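Local coordinates for pyridoxamine 5'-phosphate oxidase-related, FMN-binding (Mycobacterium smegmatis, PDB 3F7E), which probably binds the deazaflavin coenzyme F420 and uses it to reduce carbon-carbon double bonds, as a reductase of the split-barrel family related to pyridoxamine 5'-phosphate oxidase, at residues Q52-R55 / N56-N60; A37-G40 / E41-R44; V87-P90 / T91-Y95. All blocks are in the same frame, centred on the assembly; numbering follows the deposited sequence.

Contact 1 (Q52-R55 / N56-N60)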
ATOM      1  N   GLN A  52      -2.226  14.753   7.218  1.00 12.33           N
ATOM      2  CA  GLN A  52      -3.167  14.629   6.120  1.00 12.51           C
ATOM      3  C   GLN A  52      -3.946  13.318   6.170  1.00 11.76           C
ATOM      4  O   GLN A  52      -5.117  13.292   5.802  1.00 10.94           O
ATOM      5  CB  GLN A  52      -2.469  14.761   4.761  1.00 14.06           C
ATOM      6  CG  GLN A  52      -3.435  14.856   3.598  1.00 15.16           C
ATOM      7  CD  GLN A  52      -4.361  16.065   3.686  1.00 14.97           C
ATOM      8  OE1 GLN A  52      -3.914  17.199   3.948  1.00 18.30           O
ATOM      9  NE2 GLN A  52      -5.656  15.833   3.464  1.00 14.87           N
ATOM     10  N   LYS A  53      -3.289  12.228   6.577  1.00 11.82           N
ATOM     11  CA  LYS A  53      -3.975  10.932   6.601  1.00 12.23           C
ATOM     12  C   LYS A  53      -5.226  11.000   7.481  1.00 10.54           C
ATOM     13  O   LYS A  53      -6.272  10.449   7.144  1.00 10.42           O
ATOM     14  CB  LYS A  53      -3.068   9.824   7.158  1.00 14.77           C
ATOM     15  CG  LYS A  53      -1.651   9.776   6.700  1.00 20.67           C
ATOM     16  CD  LYS A  53      -0.843   8.895   7.645  1.00 24.18           C
ATOM     17  CE  LYS A  53       0.646   8.948   7.362  1.00 25.94           C
ATOM     18  NZ  LYS A  53       1.358   7.982   8.251  1.00 27.03           N
ATOM     19  N   TYR A  54      -5.118  11.695   8.615  1.00 10.18           N
ATOM     20  CA  TYR A  54      -6.273  11.908   9.476  1.00 10.11           C
ATOM     21  C   TYR A  54      -7.358  12.745   8.813  1.00  9.53           C
ATOM     22  O   TYR A  54      -8.537  12.382   8.840  1.00 10.35           O
ATOM     23  CB  TYR A  54      -5.833  12.539  10.803  1.00 11.16           C
ATOM     24  CG  TYR A  54      -6.940  12.969  11.735  1.00 11.91           C
ATOM     25  CD1 TYR A  54      -7.495  12.077  12.634  1.00 13.07           C
ATOM     26  CD2 TYR A  54      -7.409  14.275  11.731  1.00 13.19           C
ATOM     27  CE1 TYR A  54      -8.513  12.481  13.509  1.00 15.33           C
ATOM     28  CE2 TYR A  54      -8.407  14.691  12.584  1.00 14.85           C
ATOM     29  CZ  TYR A  54      -8.961  13.792  13.472  1.00 15.07           C
ATOM     30  OH  TYR A  54      -9.951  14.223  14.315  1.00 17.72           O
ATOM     31  N   ARG A  55      -6.959  13.866   8.211  1.00  9.62           N
ATOM     32  CA  ARG A  55      -7.928  14.682   7.484  1.00  9.43           C
ATOM     33  C   ARG A  55      -8.634  13.904   6.376  1.00  8.86           C
ATOM     34  O   ARG A  55      -9.831  14.071   6.157  1.00 10.19           O
ATOM     35  CB  ARG A  55      -7.264  15.931   6.925  1.00 10.08           C
ATOM     36  CG  ARG A  55      -6.762  16.835   8.005  1.00 11.23           C
ATOM     37  CD  ARG A  55      -6.264  18.192   7.484  1.00 13.39           C
ATOM     38  NE  ARG A  55      -5.012  18.131   6.723  1.00 13.03           N
ATOM     39  CZ  ARG A  55      -3.785  18.160   7.251  1.00 13.24           C
ATOM     40  NH1 ARG A  55      -2.726  18.145   6.448  1.00 15.20           N
ATOM     41  NH2 ARG A  55      -3.603  18.218   8.571  1.00 12.45           N
ATOM     42  N   ASN A  56      -7.898  13.009   5.710  1.00  8.76           N
ATOM     43  CA  ASN A  56      -8.508  12.207   4.648  1.00  8.80           C
ATOM     44  C   ASN A  56      -9.668  11.382   5.216  1.00  8.22           C
ATOM     45  O   ASN A  56     -10.779  11.340   4.641  1.00  8.72           O
ATOM     46  CB  ASN A  56      -7.496  11.246   4.012  1.00  9.24           C
ATOM     47  CG  ASN A  56      -6.415  11.954   3.224  1.00  9.63           C
ATOM     48  OD1 ASN A  56      -6.515  13.150   2.934  1.00 11.79           O
ATOM     49  ND2 ASN A  56      -5.388  11.200   2.861  1.00 10.64           N
ATOM     50  N   ILE A  57      -9.432  10.702   6.335  1.00  8.27           N
ATOM     51  CA  ILE A  57     -10.431   9.778   6.888  1.00  9.32           C
ATOM     52  C   ILE A  57     -11.606  10.530   7.513  1.00  9.37           C
ATOM     53  O   ILE A  57     -12.717  10.001   7.502  1.00 10.09           O
ATOM     54  CB  ILE A  57      -9.801   8.733   7.844  1.00 11.10           C
ATOM     55  CG1 ILE A  57      -9.080   9.347   8.995  1.00 13.53           C
ATOM     56  CG2 ILE A  57      -8.861   7.816   7.105  1.00 12.12           C
ATOM     57  CD1 ILE A  57      -8.891   8.366  10.172  1.00 18.41           C
ATOM     58  N   LYS A  58     -11.375  11.746   8.010  1.00  9.48           N
ATOM     59  CA  LYS A  58     -12.484  12.547   8.512  1.00 10.28           C
ATOM     60  C   LYS A  58     -13.448  12.920   7.393  1.00 10.51           C
ATOM     61  O   LYS A  58     -14.656  13.034   7.637  1.00 12.90           O
ATOM     62  CB  LYS A  58     -12.004  13.807   9.236  1.00 10.95           C
ATOM     63  CG  LYS A  58     -11.200  13.522  10.500  1.00 12.17           C
ATOM     64  CD  LYS A  58     -12.021  12.797  11.564  1.00 15.18           C
ATOM     65  CE  LYS A  58     -13.064  13.714  12.145  1.00 17.63           C
ATOM     66  NZ  LYS A  58     -12.406  14.797  12.943  1.00 22.71           N
ATOM     67  N   ALA A  59     -12.945  13.099   6.161  1.00  9.80           N
ATOM     68  CA  ALA A  59     -13.811  13.454   5.021  1.00 10.87           C
ATOM     69  C   ALA A  59     -14.304  12.248   4.217  1.00 10.59           C
ATOM     70  O   ALA A  59     -15.358  12.330   3.574  1.00 11.72           O
ATOM     71  CB  ALA A  59     -13.096  14.455   4.115  1.00 11.57           C
ATOM     72  N   ASN A  60     -13.573  11.129   4.269  1.00  9.40           N
ATOM     73  CA  ASN A  60     -13.953   9.942   3.526  1.00  9.33           C
ATOM     74  C   ASN A  60     -13.475   8.761   4.366  1.00  8.29           C
ATOM     75  O   ASN A  60     -12.292   8.496   4.424  1.00  7.93           O
ATOM     76  CB  ASN A  60     -13.288   9.932   2.151  1.00 10.87           C
ATOM     77  CG  ASN A  60     -13.695   8.748   1.323  1.00 11.58           C
ATOM     78  OD1 ASN A  60     -14.163   7.722   1.839  1.00 12.95           O
ATOM     79  ND2 ASN A  60     -13.515   8.874   0.004  1.00 15.31           N
TER

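Contact 2 (A37-G40 / E41-R44)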
ATOM      1  N   ALA A  37      -2.899  -3.452  14.377  1.00  8.32           N
ATOM      2  CA  ALA A  37      -3.323  -4.517  15.289  1.00  9.76           C
ATOM      3  C   ALA A  37      -4.645  -5.082  14.788  1.00  9.24           C
ATOM      4  O   ALA A  37      -5.491  -4.333  14.341  1.00 11.96           O
ATOM      5  CB  ALA A  37      -3.495  -3.981  16.712  1.00 11.89           C
ATOM      6  N   TRP A  38      -4.819  -6.395  14.850  1.00 10.51           N
ATOM      7  CA  TRP A  38      -6.042  -7.085  14.453  1.00 10.17           C
ATOM      8  C   TRP A  38      -6.541  -7.889  15.636  1.00 10.30           C
ATOM      9  O   TRP A  38      -5.770  -8.635  16.237  1.00 11.57           O
ATOM     10  CB  TRP A  38      -5.709  -8.023  13.289  1.00 11.50           C
ATOM     11  CG  TRP A  38      -6.786  -9.008  12.885  1.00 11.31           C
ATOM     12  CD1 TRP A  38      -6.749 -10.391  13.027  1.00 14.21           C
ATOM     13  CD2 TRP A  38      -8.021  -8.718  12.227  1.00 11.86           C
ATOM     14  NE1 TRP A  38      -7.876 -10.949  12.493  1.00 15.85           N
ATOM     15  CE2 TRP A  38      -8.684  -9.954  12.010  1.00 13.50           C
ATOM     16  CE3 TRP A  38      -8.649  -7.531  11.819  1.00 11.78           C
ATOM     17  CZ2 TRP A  38      -9.918 -10.038  11.378  1.00 14.26           C
ATOM     18  CZ3 TRP A  38      -9.881  -7.614  11.196  1.00 12.16           C
ATOM     19  CH2 TRP A  38     -10.511  -8.867  10.988  1.00 14.22           C
ATOM     20  N   ASP A  39      -7.813  -7.726  15.988  1.00 10.20           N
ATOM     21  CA  ASP A  39      -8.375  -8.445  17.135  1.00 10.90           C
ATOM     22  C   ASP A  39      -9.349  -9.556  16.724  1.00 11.83           C
ATOM     23  O   ASP A  39     -10.044 -10.097  17.584  1.00 12.52           O
ATOM     24  CB  ASP A  39      -9.038  -7.456  18.118  1.00 10.95           C
ATOM     25  CG  ASP A  39     -10.300  -6.834  17.582  1.00  9.63           C
ATOM     26  OD1 ASP A  39     -10.897  -6.047  18.350  1.00 11.19           O
ATOM     27  OD2 ASP A  39     -10.683  -7.141  16.423  1.00  9.64           O
ATOM     28  N   GLY A  40      -9.386  -9.901  15.433  1.00 11.41           N
ATOM     29  CA  GLY A  40     -10.334 -10.890  14.883  1.00 12.94           C
ATOM     30  C   GLY A  40     -11.571 -10.255  14.259  1.00 12.69           C
ATOM     31  O   GLY A  40     -12.338 -10.926  13.549  1.00 14.66           O
ATOM     32  N   GLU A  41     -11.771  -8.966  14.531  1.00 11.75           N
ATOM     33  CA  GLU A  41     -12.945  -8.231  14.039  1.00 11.22           C
ATOM     34  C   GLU A  41     -12.604  -6.888  13.375  1.00  9.68           C
ATOM     35  O   GLU A  41     -13.130  -6.577  12.325  1.00 10.34           O
ATOM     36  CB  GLU A  41     -13.945  -8.026  15.167  1.00 12.55           C
ATOM     37  CG  GLU A  41     -14.357  -9.383  15.766  1.00 16.60           C
ATOM     38  CD  GLU A  41     -15.405  -9.304  16.811  1.00 22.02           C
ATOM     39  OE1 GLU A  41     -15.891  -8.185  17.107  1.00 24.58           O
ATOM     40  OE2 GLU A  41     -15.752 -10.393  17.329  1.00 25.22           O
ATOM     41  N   VAL A  42     -11.721  -6.116  13.999  1.00  8.84           N
ATOM     42  CA  VAL A  42     -11.350  -4.797  13.482  1.00  8.38           C
ATOM     43  C   VAL A  42      -9.838  -4.637  13.473  1.00  8.13           C
ATOM     44  O   VAL A  42      -9.104  -5.280  14.235  1.00  8.02           O
ATOM     45  CB  VAL A  42     -12.034  -3.643  14.284  1.00  8.50           C
ATOM     46  CG1 VAL A  42     -13.552  -3.694  14.133  1.00 10.42           C
ATOM     47  CG2 VAL A  42     -11.587  -3.594  15.726  1.00  8.85           C
ATOM     48  N   LEU A  43      -9.384  -3.769  12.577  1.00  7.34           N
ATOM     49  CA  LEU A  43      -7.984  -3.310  12.508  1.00  6.72           C
ATOM     50  C   LEU A  43      -7.865  -2.001  13.273  1.00  6.31           C
ATOM     51  O   LEU A  43      -8.768  -1.156  13.209  1.00  7.65           O
ATOM     52  CB  LEU A  43      -7.594  -3.038  11.044  1.00  7.55           C
ATOM     53  CG  LEU A  43      -7.506  -4.293  10.158  1.00  7.87           C
ATOM     54  CD1 LEU A  43      -7.616  -3.924   8.663  1.00  8.85           C
ATOM     55  CD2 LEU A  43      -6.227  -5.097  10.447  1.00  9.02           C
ATOM     56  N   ARG A  44      -6.754  -1.818  13.983  1.00  6.54           N
ATOM     57  CA  ARG A  44      -6.485  -0.549  14.667  1.00  7.01           C
ATOM     58  C   ARG A  44      -5.111  -0.014  14.256  1.00  6.59           C
ATOM     59  O   ARG A  44      -4.145  -0.797  14.121  1.00  7.93           O
ATOM     60  CB  ARG A  44      -6.549  -0.736  16.186  1.00  7.53           C
ATOM     61  CG  ARG A  44      -7.950  -0.955  16.697  1.00  7.63           C
ATOM     62  CD  ARG A  44      -7.955  -1.144  18.240  1.00 10.12           C
ATOM     63  NE  ARG A  44      -9.307  -1.138  18.811  1.00 10.62           N
ATOM     64  CZ  ARG A  44     -10.078  -2.215  18.896  1.00 10.23           C
ATOM     65  NH1 ARG A  44      -9.632  -3.399  18.491  1.00 10.73           N
ATOM     66  NH2 ARG A  44     -11.301  -2.104  19.384  1.00 12.89           N
TER

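Contact 3 (V87-P90 / T91-Y95)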
ATOM      1  N   VAL A  87     -10.469   7.069  18.515  1.00  7.41           N
ATOM      2  CA  VAL A  87     -10.427   7.129  19.980  1.00  7.74           C
ATOM      3  C   VAL A  87      -9.160   7.878  20.414  1.00  7.86           C
ATOM      4  O   VAL A  87      -8.073   7.445  20.078  1.00  7.99           O
ATOM      5  CB  VAL A  87     -10.474   5.709  20.598  1.00  7.73           C
ATOM      6  CG1 VAL A  87     -10.402   5.786  22.135  1.00  8.90           C
ATOM      7  CG2 VAL A  87     -11.740   5.016  20.155  1.00  9.22           C
ATOM      8  N   PRO A  88      -9.289   8.978  21.187  1.00  7.64           N
ATOM      9  CA  PRO A  88      -8.060   9.633  21.666  1.00  8.60           C
ATOM     10  C   PRO A  88      -7.130   8.713  22.447  1.00  8.03           C
ATOM     11  O   PRO A  88      -7.582   7.905  23.269  1.00  8.53           O
ATOM     12  CB  PRO A  88      -8.581  10.783  22.541  1.00  9.64           C
ATOM     13  CG  PRO A  88      -9.935  11.106  21.937  1.00 10.16           C
ATOM     14  CD  PRO A  88     -10.497   9.729  21.580  1.00  8.81           C
ATOM     15  N   ASP A  89      -5.825   8.860  22.189  1.00  8.15           N
ATOM     16  CA  ASP A  89      -4.770   8.103  22.858  1.00  8.75           C
ATOM     17  C   ASP A  89      -3.721   9.074  23.428  1.00  9.39           C
ATOM     18  O   ASP A  89      -2.537   8.948  23.092  1.00  9.34           O
ATOM     19  CB  ASP A  89      -4.109   7.164  21.826  1.00  8.77           C
ATOM     20  CG  ASP A  89      -3.033   6.241  22.415  1.00  8.23           C
ATOM     21  OD1 ASP A  89      -3.154   5.799  23.588  1.00  9.16           O
ATOM     22  OD2 ASP A  89      -2.092   5.913  21.656  1.00  8.48           O
ATOM     23  N   PRO A  90      -4.138  10.041  24.278  1.00  9.81           N
ATOM     24  CA  PRO A  90      -3.214  11.115  24.692  1.00 10.58           C
ATOM     25  C   PRO A  90      -2.012  10.682  25.538  1.00 10.92           C
ATOM     26  O   PRO A  90      -1.068  11.462  25.687  1.00 12.71           O
ATOM     27  CB  PRO A  90      -4.128  12.081  25.455  1.00 11.23           C
ATOM     28  CG  PRO A  90      -5.229  11.179  26.019  1.00 10.37           C
ATOM     29  CD  PRO A  90      -5.485  10.196  24.887  1.00 10.44           C
ATOM     30  N   THR A  91      -2.054   9.477  26.108  1.00 11.38           N
ATOM     31  CA  THR A  91      -0.890   8.939  26.830  1.00 12.31           C
ATOM     32  C   THR A  91       0.054   8.143  25.925  1.00 11.90           C
ATOM     33  O   THR A  91       1.165   7.797  26.344  1.00 12.82           O
ATOM     34  CB  THR A  91      -1.273   7.999  28.020  1.00 13.23           C
ATOM     35  OG1 THR A  91      -1.764   6.754  27.499  1.00 13.61           O
ATOM     36  CG2 THR A  91      -2.325   8.611  28.938  1.00 14.01           C
ATOM     37  N   GLY A  92      -0.379   7.869  24.687  1.00 11.20           N
ATOM     38  CA  GLY A  92       0.428   7.070  23.770  1.00 11.48           C
ATOM     39  C   GLY A  92       0.456   5.587  24.095  1.00 11.03           C
ATOM     40  O   GLY A  92       1.240   4.844  23.516  1.00 11.46           O
ATOM     41  N   ALA A  93      -0.412   5.155  25.007  1.00 11.49           N
ATOM     42  CA  ALA A  93      -0.457   3.765  25.392  1.00 11.42           C
ATOM     43  C   ALA A  93      -0.745   2.820  24.226  1.00 10.27           C
ATOM     44  O   ALA A  93      -0.149   1.735  24.146  1.00 11.33           O
ATOM     45  CB  ALA A  93      -1.485   3.555  26.494  1.00 12.44           C
ATOM     46  N   PHE A  94      -1.660   3.187  23.322  1.00  9.74           N
ATOM     47  CA  PHE A  94      -1.954   2.321  22.201  1.00  8.77           C
ATOM     48  C   PHE A  94      -0.747   2.266  21.251  1.00  8.86           C
ATOM     49  O   PHE A  94      -0.363   1.193  20.765  1.00  9.39           O
ATOM     50  CB  PHE A  94      -3.241   2.712  21.448  1.00  8.59           C
ATOM     51  CG  PHE A  94      -3.444   1.876  20.228  1.00  7.76           C
ATOM     52  CD1 PHE A  94      -3.894   0.569  20.323  1.00  9.68           C
ATOM     53  CD2 PHE A  94      -3.071   2.363  18.988  1.00  9.78           C
ATOM     54  CE1 PHE A  94      -4.025  -0.231  19.166  1.00 11.31           C
ATOM     55  CE2 PHE A  94      -3.201   1.595  17.859  1.00 10.88           C
ATOM     56  CZ  PHE A  94      -3.659   0.282  17.935  1.00 10.59           C
ATOM     57  N   TYR A  95      -0.170   3.434  20.959  1.00  9.48           N
ATOM     58  CA  TYR A  95       1.068   3.487  20.180  1.00  9.93           C
ATOM     59  C   TYR A  95       2.110   2.499  20.752  1.00 10.45           C
ATOM     60  O   TYR A  95       2.783   1.768  20.001  1.00 10.85           O
ATOM     61  CB  TYR A  95       1.574   4.937  20.194  1.00 11.61           C
ATOM     62  CG  TYR A  95       2.922   5.214  19.550  1.00 13.80           C
ATOM     63  CD1 TYR A  95       4.110   4.875  20.187  1.00 15.29           C
ATOM     64  CD2 TYR A  95       2.997   5.867  18.320  1.00 15.84           C
ATOM     65  CE1 TYR A  95       5.352   5.167  19.591  1.00 19.01           C
ATOM     66  CE2 TYR A  95       4.210   6.150  17.719  1.00 18.68           C
ATOM     67  CZ  TYR A  95       5.384   5.795  18.356  1.00 19.59           C
ATOM     68  OH  TYR A  95       6.589   6.089  17.749  1.00 23.37           O
TER
HETATM   69  O   HOH W   1      -3.790   7.116  25.888  1.00 14.04           O

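Contact 1 (Q52-R55 / N56-N60)
Lys58 folds back over Tyr54, four residues earlier in the helix. Its CB lies 3.8 Å from the carbonyl O of Tyr54, the acceptor for the backbone N of Lys58. CG comes next, over one face of the Tyr54 ring: it stands 3.9 Å from the ring centroid and 20° off the normal, a CH-pi contact displaced toward the rim. The chain then bends at chi2, chi3 and chi4: CD passes 3.7 Å from Tyr54 OH, CE stays close to the same oxygen at 3.8 Å, and NZ closes on Tyr54 OH in a 2.9 Å hydrogen bond, so the chain wraps the ring from its face to its hydroxyl.

Gln52 and Asn56 make a second side-chain link. Gln52 NE2 donates to Asn56 OD1 over 2.9 Å, almost straight at 178° and within the Gln52 amide plane, although the two amides are turned 44° apart. The other end of the same amide, OE1, takes both NE and NH1 of Arg55 from one face of its plane, the NH1 bond being 2.9 Å, so bonds at both ends restrain its rotation. Asn56 ND2 in turn reaches Thr22 OG1 on strand 18-23. Beneath these links, backbone bonds such as Asn56 N to Gln52 O (2.8 Å) repeat the i to i+4 pattern of an alpha-helix, here the short helix 52-59 between strands 43-48 and 62-68.

Contact 2 (A37-G40 / E41-R44)
Trp38 lays one face of its indole over the turn that follows it: the backbone N of Gly40 stands 3.4 Å above the ring plane and that of Glu41 stands on the same face, both offset toward the rim. Trp38 CE3 also packs 3.7 Å from Leu43 CD2, across the non-hydrogen-bonded pair. Placing CG anti to the backbone N (chi1 170°) brings the ring there, while NE1 is held by Glu9.

These residues form a tight antiparallel beta hairpin between strands 37-38 and 43-48. Ala37 and Arg44 are its hydrogen-bonded pair, with Arg44 N to Ala37 O at 2.8 Å, and Asp39 N reaches Val42 O at 3.3 Å.

Asp39 braces the turn, its carboxylate gripped by three donors that would tend to stabilise its negative charge. OD2 receives Glu41 N nearly along the C-O axis and Val42 N on the syn side, each at 2.8 Å and from opposite faces of the carboxylate plane. OD1 turns to Arg44 NH1 in a 2.9 Å salt bridge. Arg44 offers this bond within its guanidinium plane, but meets OD1 from above the carboxylate, the two planes being 73° apart.

Contact 3 (V87-P90 / T91-Y95)
Asp89 directs its carboxylate at the first turn of helix 93-101, where it accepts from the backbone N-H groups of Phe94 and Tyr95. Phe94 N meets OD1 at 3.0 Å with an N-H...O angle of 178°, and Tyr95 N meets OD2 at 3.2 Å in a bond that is less straight. Both donors arrive on the syn side of their oxygen, somewhat out of the carboxylate plane, so the group is held by its two oxygens together; a weak second bond runs from Phe94 N to OD2. CB of Phe94 lies 3.4 Å from OD2, and the Phe94 ring stands at 74° to the carboxylate. With CG anti to the backbone N (chi1 -176°), the Asp89 side chain spans from the end of the strand to the helix start. A negative charge here would be expected to interact favourably with the helix dipole.

The second shell is the turn that joins Asp89 to the helix. Residues Asp89 to Gly92 form a type I beta turn, closed by Gly92 N to Asp89 O at 2.9 Å, with Gly92 at the N-cap position and in a positive-phi conformation. Thr91 adds an ST turn: its OG1 accepts from Ala93 N at 3.3 Å. A water molecule joins the two layers. It donates to Asp89 OD1 at 2.7 Å, accepts from Thr91 N, and lies 2.6 Å from Thr91 OG1, linking the carboxylate to the turn that carries it.

Farther out, the backbone of Asp89 is hydrogen-bonded to that of Arg116, and its side chain packs on Arg116 and Ile118 of strand 116-127. Phe94 rests on Ile118 too, while Tyr95 touches Thr46 of strand 43-48, so the junction from strand 76-88 into helix 93-101 sits against two neighbouring strands of the sheet.

Overall arrangement
From the N terminus, contact 2 comes first and closes the hairpin of strands 37-38 and 43-48, at one border of this chain's antiparallel sheet. Strand 43-48 then leads to helix 52-59, which contact 1 holds together. Contact 3 follows, turning the chain from strand 76-88 into helix 93-101. The three lie in series along the chain, neither nesting nor crossing. In space, contacts 2 and 3 meet: Arg44 CB packs 3.5 Å from Phe94 CZ, tying the hairpin to the start of helix 93-101. Contact 1 stands apart, its nearest atoms about 8 Å from contact 3 and about 10 Å from contact 2, packing on strands 18-23, 29-34 and 76-88.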